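Hypothetical protein DR_0824 (Deinococcus radiodurans, PDB 2IMR) catalyses the zinc-dependent deamination of aminodeoxyfutalosine to futalosine in menaquinone biosynthesis, and more weakly deaminates adenosine and related nucleosides. Local coordinates at residues A98-D103 against V149-W154; T246-F251 against L283-Y288; V90-P95 against A386-G391; E108-P113 against N261-L266. All blocks are in the same frame, centred on the assembly; numbering follows the deposited sequence.

Contact 1. Residues A98-D103 against V149-W154; sequences AHTHLD and VGDIVW. With ZN (zinc ion), chain B.
T100 and D151 pair as parallel neighbours where the first two strands of the amidohydrolase TIM barrel run side by side, the first carrying the HxH zinc motif, H99 and H101. Here the packing is tight. I152 N makes a nearly straight bond to T100 O (2.9 Å, 171°), and T100 N reaches G150 O; glycine suits position 150 because a beta carbon would collide with A98 O. I152, branched and apolar, props the rings of H99 and H101 without competing for the metal: its CB lies over one face of the H101 ring, 3.6 Å from the centroid, and its CG1 comes 3.4 Å from H99 CE1. H99 NE2 and H101 NE2 each hold zinc at 2.1 Å, joined by H240 and a water. With CG anti to the backbone N (chi1 -178°), D151 brings OD1 to L102 N at 2.9 Å. Replacing D151 with alanine would probably leave L102 N with little more than a weak bond to a water, and the turn after H101 less firmly fixed. Contact thins at W154, partly exposed, whose indole leads away; its backbone N meets the syn side of D103 OD1 at 3.1 Å, while D103 OD2 accepts from A155 N.

Contact 2. Residues T246-F251 against L283-Y288; sequences TELEMF and LTPVRY
F251 is the bump of this interface, and the hollow that receives it is built by L283, P285 and Y288. The puckered pyrrolidine of P285 lies over one face of the phenyl ring, its CB 3.9 Å from the centroid and only 9° off the ring normal. L283 closes in near the ring plane, CD2 to F251 CD2 at 4.0 Å, and Y288 CD2 comes to F251 CE2 at 3.8 Å, the two aromatic planes tilted by 44°. With F251 cut back to alanine, a gap would probably open between these three side chains, and P285 would lose the ring it rests on. A second, smaller bump is L248 CD1, which settles beside T284 CB at 3.8 Å and also touches P285 CD. The extended chain of E247 brings OE2 within 3.4 Å of P285 CB; that carboxylate is held by A242 N, and more weakly by N of E243, the probable proton donor. T284 turns OG1 between its backbone N and carbonyl carbon (chi1 75°), where it accepts from R287 N at 2.9 Å and also bonds D311. This is a classical threonine N-cap followed by proline in the first turn, here docking helix 285-292 against helix 245-253.

Contact 3. Residues V90-P95 against A386-G391; sequences VIAPPP and AAVKGG
V388 meets the proline run with both methyls: its CG1 stands anti to the backbone N (chi1 -179°) and its CG2 anti to the carbonyl carbon, a setting that spreads the fork toward P93. The contact lies where the chain passes from the small beta domain into the amidohydrolase TIM barrel, so the connecting segment 90-95 is laid against helix 380-395 from near the other end of the sequence. CG1 of V388 faces P93 CB at 4.1 Å, while CG2 reaches P93 O at 3.5 Å and A92 CB at 4.4 Å; the beta-branched valine is broad enough to touch several linker residues at once. P93, P94 and P95 all adopt polyproline II backbone angles, and prolines, with phi fixed by the ring, favour such an extended connection. P94 turns its ring from the helix and meets R365 instead, whereas P95 lays its CB 3.9 Å from A387 CB. The small alanine lets the linker come close, with P95 CA 3.7 Å from A387 O, and A387 also shares a backbone hydrogen bond with V96. No hydrogen bond joins the two segments themselves, but W414 NE1 bonds A92 O beside them. The helix widens here into a pi-type turn, and at G390 a beta carbon would crowd A386 O; the turn is closed by G391 N bonding A386 O at 3.0 Å.

Contact 4. Residues E108-P113 against N261-L266; sequences EFQALP and NRMPAL
The amide of Q110 and the thioether of M263 meet obliquely: SD and CE both stand off one side of the amide plane, near its nitrogen, with SD 3.8 Å from Q110 NE2. The puckered ring of P113 touches by its CG corner, which abuts R262 CA and N261 O, each at 4.0 Å. The guanidinium of R262 turns from this interface and forms a cation-pi pair with W259, whose carbonyl oxygen it also bonds. M263 reaches Q110 because its chain runs straight to SD and then bends (chi3 84°), a flexible, weakly polar side chain that can lie along both amide and aliphatic carbons, for SD is 3.9 Å from Q110 CB as well. L266 packs where the helix ends: CD1 lies 4.1 Å from Q110 CB and 4.0 Å from Q110 O. It is delivered by a 3-10 turn in which L266 N bonds M263 O at 3.1 Å. No hydrogen bond crosses between the two segments, though Y267 OH bonds A111 O. With the side chain of A111 about 5 Å from that of H213, predicted to bind substrate, the pairing is typical of the loops and short helices that surround a TIM-barrel active site.

Overall arrangement
Contact 1 carries the zinc and touches two of the others. A98 CB packs on G391 CA of contact 3 at 4.2 Å, which ties the metal-bearing strand to the helix that meets the linker from the beta domain. H101 CE1 comes 3.7 Å from E108 OE1, and W154 CE3 3.9 Å from E108 OE2, so helix 106-111 of contact 4 borders the site directly. Contact 2 stands apart, its nearest atoms about 12 Å from contact 1, yet the E247 side chain is about 11 Å from zinc. Contacts 2 and 4 share one side of the chain, centres about 17 Å apart; contact 3 lies opposite, about 36 Å from contact 4 between centres.

Contact 1. Residues A98-D103 against V149-W154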
# COMPACT_ATOMS: atom_id res chain seq x y z
N ALA A 98 2.05 -3.60 0.62
CA ALA A 98 2.45 -2.35 -0.01
C ALA A 98 2.13 -1.06 0.73
O ALA A 98 2.57 0.01 0.32
CB ALA A 98 1.86 -2.29 -1.43
N HIS A 99 1.36 -1.15 1.80
CA HIS A 99 1.06 0.05 2.58
C HIS A 99 0.61 -0.26 3.99
O HIS A 99 -0.42 -0.90 4.21
CB HIS A 99 -0.01 0.91 1.91
CG HIS A 99 -0.26 2.20 2.62
ND1 HIS A 99 0.52 3.32 2.42
CD2 HIS A 99 -1.15 2.54 3.58
CE1 HIS A 99 0.12 4.29 3.23
NE2 HIS A 99 -0.90 3.84 3.95
N THR A 100 1.39 0.22 4.95
CA THR A 100 1.05 0.08 6.36
C THR A 100 1.80 1.15 7.14
O THR A 100 2.63 1.88 6.59
CB THR A 100 1.41 -1.33 6.91
OG1 THR A 100 0.92 -1.44 8.26
CG2 THR A 100 2.91 -1.54 6.91
N HIS A 101 1.48 1.26 8.43
CA HIS A 101 2.16 2.19 9.32
C HIS A 101 2.53 1.35 10.53
O HIS A 101 1.63 0.88 11.24
CB HIS A 101 1.22 3.31 9.79
CG HIS A 101 0.78 4.25 8.71
ND1 HIS A 101 1.09 5.59 8.72
CD2 HIS A 101 -0.03 4.06 7.63
CE1 HIS A 101 0.50 6.19 7.70
NE2 HIS A 101 -0.18 5.28 7.02
N LEU A 102 3.82 1.12 10.76
CA LEU A 102 4.25 0.34 11.92
C LEU A 102 4.34 1.25 13.15
O LEU A 102 4.37 0.77 14.29
CB LEU A 102 5.60 -0.34 11.65
CG LEU A 102 5.57 -1.35 10.50
CD1 LEU A 102 6.88 -2.12 10.47
CD2 LEU A 102 4.41 -2.32 10.67
N ASP A 103 4.39 2.55 12.90
CA ASP A 103 4.40 3.55 13.98
C ASP A 103 3.59 4.73 13.45
O ASP A 103 3.62 5.03 12.26
CB ASP A 103 5.84 3.98 14.36
CG ASP A 103 6.39 5.11 13.49
OD1 ASP A 103 6.70 4.88 12.30
OD2 ASP A 103 6.53 6.24 14.01
N VAL A 149 7.57 -4.85 2.09
CA VAL A 149 6.65 -3.95 2.78
C VAL A 149 6.86 -2.51 2.35
O VAL A 149 7.97 -2.10 2.01
CB VAL A 149 6.83 -4.03 4.32
CG1 VAL A 149 8.23 -3.58 4.72
CG2 VAL A 149 5.79 -3.14 5.01
N GLY A 150 5.75 -1.76 2.34
CA GLY A 150 5.77 -0.35 2.01
C GLY A 150 5.31 0.28 3.31
O GLY A 150 4.11 0.37 3.57
N ASP A 151 6.26 0.71 4.13
CA ASP A 151 5.92 1.28 5.43
C ASP A 151 6.05 2.78 5.54
O ASP A 151 7.06 3.36 5.14
CB ASP A 151 6.78 0.63 6.52
CG ASP A 151 6.45 1.14 7.91
OD1 ASP A 151 5.26 1.13 8.26
OD2 ASP A 151 7.38 1.55 8.65
N ILE A 152 5.01 3.41 6.09
CA ILE A 152 5.01 4.84 6.29
C ILE A 152 5.57 5.04 7.70
O ILE A 152 5.06 4.47 8.66
CB ILE A 152 3.59 5.42 6.22
CG1 ILE A 152 2.94 5.05 4.88
CG2 ILE A 152 3.64 6.94 6.39
CD1 ILE A 152 3.77 5.42 3.66
N VAL A 153 6.62 5.85 7.81
CA VAL A 153 7.28 6.11 9.08
C VAL A 153 7.06 7.54 9.57
O VAL A 153 7.18 8.49 8.80
CB VAL A 153 8.81 5.89 8.97
CG1 VAL A 153 9.48 6.15 10.32
CG2 VAL A 153 9.12 4.49 8.49
N TRP A 154 6.75 7.67 10.86
CA TRP A 154 6.53 8.99 11.45
C TRP A 154 7.72 9.44 12.29
O TRP A 154 8.36 10.45 11.98
CB TRP A 154 5.28 8.99 12.32
CG TRP A 154 5.09 10.30 13.05
CD1 TRP A 154 5.61 10.66 14.26
CD2 TRP A 154 4.38 11.45 12.57
NE1 TRP A 154 5.28 11.97 14.56
CE2 TRP A 154 4.52 12.47 13.53
CE3 TRP A 154 3.64 11.72 11.41
CZ2 TRP A 154 3.95 13.74 13.38
CZ3 TRP A 154 3.07 12.98 11.25
CH2 TRP A 154 3.23 13.97 12.23
ZN ZN B . -1.54 5.19 5.46
O HOH W 1 6.28 2.93 10.48
O HOH W 2 -3.29 4.81 5.51

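Contact 2. Residues T246-F251 against L283-Y288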
# COMPACT_ATOMS: atom_id res chain seq x y z
N THR A 246 -15.71 12.62 2.24
CA THR A 246 -15.71 14.00 2.68
C THR A 246 -14.48 14.78 2.19
O THR A 246 -14.46 16.01 2.24
CB THR A 246 -15.81 14.10 4.23
OG1 THR A 246 -14.85 13.23 4.83
CG2 THR A 246 -17.21 13.70 4.69
N GLU A 247 -13.47 14.06 1.71
CA GLU A 247 -12.28 14.72 1.17
C GLU A 247 -12.64 15.26 -0.21
O GLU A 247 -12.33 16.41 -0.56
CB GLU A 247 -11.11 13.74 1.06
CG GLU A 247 -9.84 14.38 0.49
CD GLU A 247 -8.72 13.38 0.25
OE1 GLU A 247 -8.61 12.42 1.04
OE2 GLU A 247 -7.93 13.57 -0.71
N LEU A 248 -13.31 14.44 -1.01
CA LEU A 248 -13.72 14.86 -2.34
C LEU A 248 -14.70 16.04 -2.21
O LEU A 248 -14.66 16.99 -3.00
CB LEU A 248 -14.40 13.71 -3.08
CG LEU A 248 -15.05 14.04 -4.43
CD1 LEU A 248 -14.00 14.51 -5.43
CD2 LEU A 248 -15.77 12.80 -4.94
N GLU A 249 -15.56 15.97 -1.20
CA GLU A 249 -16.54 17.03 -0.98
C GLU A 249 -15.91 18.40 -0.72
O GLU A 249 -16.32 19.39 -1.32
CB GLU A 249 -17.46 16.67 0.19
CG GLU A 249 -18.63 17.63 0.34
CD GLU A 249 -19.55 17.28 1.50
OE1 GLU A 249 -19.58 16.10 1.91
OE2 GLU A 249 -20.27 18.18 1.98
N MET A 250 -14.93 18.46 0.17
CA MET A 250 -14.33 19.76 0.46
C MET A 250 -13.55 20.33 -0.71
O MET A 250 -13.45 21.55 -0.85
CB MET A 250 -13.46 19.72 1.73
CG MET A 250 -12.30 18.77 1.72
SD MET A 250 -11.35 18.97 3.26
CE MET A 250 -9.83 18.19 2.78
N PHE A 251 -13.00 19.48 -1.57
CA PHE A 251 -12.29 20.01 -2.72
C PHE A 251 -13.29 20.62 -3.69
O PHE A 251 -12.94 21.49 -4.50
CB PHE A 251 -11.47 18.92 -3.43
CG PHE A 251 -10.08 18.79 -2.90
CD1 PHE A 251 -9.84 18.13 -1.70
CD2 PHE A 251 -9.01 19.37 -3.56
CE1 PHE A 251 -8.55 18.05 -1.17
CE2 PHE A 251 -7.72 19.30 -3.04
CZ PHE A 251 -7.49 18.64 -1.84
N LEU A 283 -13.40 20.47 -9.30
CA LEU A 283 -12.13 20.10 -8.70
C LEU A 283 -12.22 18.82 -7.88
O LEU A 283 -13.27 18.48 -7.33
CB LEU A 283 -11.62 21.24 -7.80
CG LEU A 283 -10.22 21.08 -7.20
CD1 LEU A 283 -9.17 21.11 -8.31
CD2 LEU A 283 -9.96 22.19 -6.19
N THR A 284 -11.11 18.10 -7.83
CA THR A 284 -11.01 16.87 -7.04
C THR A 284 -9.57 16.82 -6.55
O THR A 284 -8.68 17.44 -7.15
CB THR A 284 -11.25 15.59 -7.87
OG1 THR A 284 -10.09 15.33 -8.67
CG2 THR A 284 -12.48 15.73 -8.75
N PRO A 285 -9.32 16.09 -5.46
CA PRO A 285 -7.93 16.03 -5.00
C PRO A 285 -6.98 15.50 -6.07
O PRO A 285 -5.82 15.91 -6.13
CB PRO A 285 -8.01 15.12 -3.77
CG PRO A 285 -9.24 14.28 -4.03
CD PRO A 285 -10.20 15.29 -4.61
N VAL A 286 -7.46 14.60 -6.92
CA VAL A 286 -6.61 14.05 -7.97
C VAL A 286 -6.31 15.10 -9.04
O VAL A 286 -5.17 15.24 -9.47
CB VAL A 286 -7.27 12.81 -8.62
CG1 VAL A 286 -6.36 12.25 -9.70
CG2 VAL A 286 -7.53 11.74 -7.54
N ARG A 287 -7.33 15.83 -9.46
CA ARG A 287 -7.13 16.86 -10.47
C ARG A 287 -6.18 17.91 -9.89
O ARG A 287 -5.30 18.41 -10.58
CB ARG A 287 -8.45 17.52 -10.86
CG ARG A 287 -8.30 18.51 -12.00
CD ARG A 287 -9.58 19.26 -12.29
NE ARG A 287 -9.30 20.43 -13.12
CZ ARG A 287 -9.97 21.57 -13.07
NH1 ARG A 287 -10.98 21.72 -12.23
NH2 ARG A 287 -9.61 22.58 -13.86
N TYR A 288 -6.37 18.23 -8.62
CA TYR A 288 -5.51 19.18 -7.93
C TYR A 288 -4.04 18.77 -8.06
O TYR A 288 -3.20 19.57 -8.49
CB TYR A 288 -5.89 19.25 -6.45
CG TYR A 288 -4.81 19.80 -5.55
CD1 TYR A 288 -4.31 21.09 -5.73
CD2 TYR A 288 -4.27 19.02 -4.53
CE1 TYR A 288 -3.30 21.59 -4.91
CE2 TYR A 288 -3.26 19.51 -3.70
CZ TYR A 288 -2.78 20.80 -3.90
OH TYR A 288 -1.79 21.29 -3.09

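Contact 3. Residues V90-P95 against A386-G391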
# COMPACT_ATOMS: atom_id res chain seq x y z
N VAL A 90 -4.76 -20.61 -2.62
CA VAL A 90 -3.65 -19.97 -3.29
C VAL A 90 -2.25 -20.53 -3.07
O VAL A 90 -1.86 -20.87 -1.95
CB VAL A 90 -3.59 -18.46 -2.90
CG1 VAL A 90 -2.42 -17.78 -3.59
CG2 VAL A 90 -4.92 -17.79 -3.25
N ILE A 91 -1.52 -20.63 -4.17
CA ILE A 91 -0.13 -21.05 -4.14
C ILE A 91 0.60 -19.93 -4.85
O ILE A 91 0.37 -19.68 -6.04
CB ILE A 91 0.12 -22.37 -4.90
CG1 ILE A 91 -0.52 -23.54 -4.14
CG2 ILE A 91 1.62 -22.59 -5.03
CD1 ILE A 91 -0.30 -24.89 -4.79
N ALA A 92 1.46 -19.23 -4.12
CA ALA A 92 2.21 -18.11 -4.67
C ALA A 92 3.24 -17.59 -3.68
O ALA A 92 3.18 -17.91 -2.49
CB ALA A 92 1.24 -16.97 -5.05
N PRO A 93 4.20 -16.79 -4.15
CA PRO A 93 5.22 -16.26 -3.24
C PRO A 93 4.50 -15.46 -2.16
O PRO A 93 3.34 -15.07 -2.34
CB PRO A 93 6.06 -15.37 -4.15
CG PRO A 93 5.95 -16.05 -5.48
CD PRO A 93 4.49 -16.40 -5.54
N PRO A 94 5.15 -15.23 -1.01
CA PRO A 94 4.49 -14.46 0.05
C PRO A 94 4.12 -13.08 -0.48
O PRO A 94 4.92 -12.44 -1.17
CB PRO A 94 5.55 -14.41 1.15
CG PRO A 94 6.84 -14.53 0.40
CD PRO A 94 6.52 -15.59 -0.61
N PRO A 95 2.91 -12.61 -0.18
CA PRO A 95 2.47 -11.29 -0.67
C PRO A 95 3.19 -10.11 -0.04
O PRO A 95 3.71 -10.18 1.07
CB PRO A 95 0.98 -11.30 -0.35
CG PRO A 95 0.93 -12.06 0.94
CD PRO A 95 1.87 -13.23 0.67
N ALA A 386 -1.78 -8.90 -7.99
CA ALA A 386 -1.64 -7.60 -7.35
C ALA A 386 -0.93 -7.72 -6.01
O ALA A 386 -0.01 -6.96 -5.70
CB ALA A 386 -3.01 -6.95 -7.16
N ALA A 387 -1.36 -8.69 -5.21
CA ALA A 387 -0.77 -8.90 -3.89
C ALA A 387 0.72 -9.15 -3.95
O ALA A 387 1.48 -8.65 -3.12
CB ALA A 387 -1.47 -10.07 -3.18
N VAL A 388 1.15 -9.92 -4.94
CA VAL A 388 2.55 -10.26 -5.08
C VAL A 388 3.35 -9.35 -6.02
O VAL A 388 4.24 -8.63 -5.58
CB VAL A 388 2.71 -11.73 -5.55
CG1 VAL A 388 4.19 -12.08 -5.68
CG2 VAL A 388 2.03 -12.66 -4.57
N LYS A 389 3.04 -9.40 -7.31
CA LYS A 389 3.77 -8.59 -8.28
C LYS A 389 3.46 -7.10 -8.17
O LYS A 389 4.37 -6.27 -8.22
CB LYS A 389 3.47 -9.06 -9.71
CG LYS A 389 4.29 -8.32 -10.78
CD LYS A 389 5.79 -8.49 -10.55
CE LYS A 389 6.60 -7.76 -11.61
NZ LYS A 389 8.07 -7.99 -11.46
N GLY A 390 2.19 -6.76 -8.03
CA GLY A 390 1.81 -5.36 -7.91
C GLY A 390 2.57 -4.70 -6.78
O GLY A 390 3.17 -3.64 -6.96
N GLY A 391 2.56 -5.33 -5.61
CA GLY A 391 3.25 -4.78 -4.45
C GLY A 391 4.75 -4.67 -4.64
O GLY A 391 5.38 -3.69 -4.22

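Contact 4. Residues E108-P113 against N261-L266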
# COMPACT_ATOMS: atom_id res chain seq x y z
N GLU A 108 -1.39 12.65 13.39
CA GLU A 108 -2.06 12.29 12.15
C GLU A 108 -3.49 11.80 12.38
O GLU A 108 -4.31 11.85 11.47
CB GLU A 108 -1.21 11.28 11.34
CG GLU A 108 -0.92 9.95 12.00
CD GLU A 108 0.20 9.20 11.28
OE1 GLU A 108 0.14 9.04 10.04
OE2 GLU A 108 1.15 8.78 11.97
N PHE A 109 -3.79 11.34 13.60
CA PHE A 109 -5.15 10.91 13.93
C PHE A 109 -6.00 12.16 14.14
O PHE A 109 -7.12 12.26 13.66
CB PHE A 109 -5.15 10.08 15.23
CG PHE A 109 -4.88 8.62 15.02
CD1 PHE A 109 -5.92 7.74 14.72
CD2 PHE A 109 -3.58 8.13 15.11
CE1 PHE A 109 -5.66 6.38 14.51
CE2 PHE A 109 -3.32 6.77 14.90
CZ PHE A 109 -4.36 5.90 14.60
N GLN A 110 -5.44 13.12 14.87
CA GLN A 110 -6.13 14.37 15.16
C GLN A 110 -6.42 15.17 13.89
O GLN A 110 -7.44 15.86 13.81
CB GLN A 110 -5.30 15.23 16.12
CG GLN A 110 -5.22 14.66 17.54
CD GLN A 110 -4.51 15.59 18.51
OE1 GLN A 110 -3.29 15.80 18.42
NE2 GLN A 110 -5.27 16.17 19.43
N ALA A 111 -5.54 15.08 12.91
CA ALA A 111 -5.70 15.81 11.66
C ALA A 111 -6.83 15.28 10.77
O ALA A 111 -7.35 16.00 9.93
CB ALA A 111 -4.40 15.80 10.89
N LEU A 112 -7.19 14.01 10.96
CA LEU A 112 -8.23 13.39 10.15
C LEU A 112 -9.52 13.09 10.92
O LEU A 112 -9.62 12.08 11.62
CB LEU A 112 -7.68 12.11 9.52
CG LEU A 112 -6.34 12.28 8.77
CD1 LEU A 112 -5.94 10.98 8.10
CD2 LEU A 112 -6.48 13.40 7.74
N PRO A 113 -10.53 13.96 10.79
CA PRO A 113 -11.82 13.84 11.46
C PRO A 113 -12.51 12.48 11.38
O PRO A 113 -13.00 11.97 12.39
CB PRO A 113 -12.65 14.94 10.81
CG PRO A 113 -11.63 16.00 10.56
CD PRO A 113 -10.49 15.20 9.99
N ASN A 261 -15.29 20.05 10.54
CA ASN A 261 -15.15 19.41 11.85
C ASN A 261 -13.69 19.17 12.26
O ASN A 261 -13.40 18.40 13.16
CB ASN A 261 -15.92 18.09 11.86
CG ASN A 261 -17.41 18.28 11.69
OD1 ASN A 261 -18.07 17.55 10.94
ND2 ASN A 261 -17.96 19.27 12.39
N ARG A 262 -12.78 19.86 11.57
CA ARG A 262 -11.35 19.74 11.85
C ARG A 262 -11.01 20.50 13.12
O ARG A 262 -11.83 21.26 13.64
CB ARG A 262 -10.55 20.37 10.70
CG ARG A 262 -10.69 21.90 10.68
CD ARG A 262 -9.97 22.54 9.50
NE ARG A 262 -10.05 24.00 9.54
CZ ARG A 262 -11.16 24.72 9.39
NH1 ARG A 262 -12.32 24.12 9.18
NH2 ARG A 262 -11.11 26.05 9.44
N MET A 263 -9.79 20.30 13.62
CA MET A 263 -9.32 21.03 14.79
C MET A 263 -8.69 22.26 14.14
O MET A 263 -7.67 22.15 13.47
CB MET A 263 -8.28 20.22 15.56
CG MET A 263 -8.86 18.99 16.23
SD MET A 263 -7.67 18.13 17.26
CE MET A 263 -7.81 19.07 18.79
N PRO A 264 -9.32 23.44 14.32
CA PRO A 264 -8.87 24.73 13.76
C PRO A 264 -7.40 25.12 13.85
O PRO A 264 -6.84 25.65 12.89
CB PRO A 264 -9.80 25.74 14.45
CG PRO A 264 -10.15 25.06 15.74
CD PRO A 264 -10.40 23.65 15.29
N ALA A 265 -6.77 24.86 14.99
CA ALA A 265 -5.37 25.22 15.17
C ALA A 265 -4.40 24.43 14.29
O ALA A 265 -3.27 24.86 14.08
CB ALA A 265 -4.98 25.08 16.64
N LEU A 266 -4.84 23.29 13.77
CA LEU A 266 -3.97 22.45 12.94
C LEU A 266 -3.92 22.81 11.46
O LEU A 266 -3.11 22.25 10.72
CB LEU A 266 -4.40 20.98 13.06
CG LEU A 266 -4.52 20.35 14.45
CD1 LEU A 266 -4.78 18.85 14.29
CD2 LEU A 266 -3.26 20.58 15.25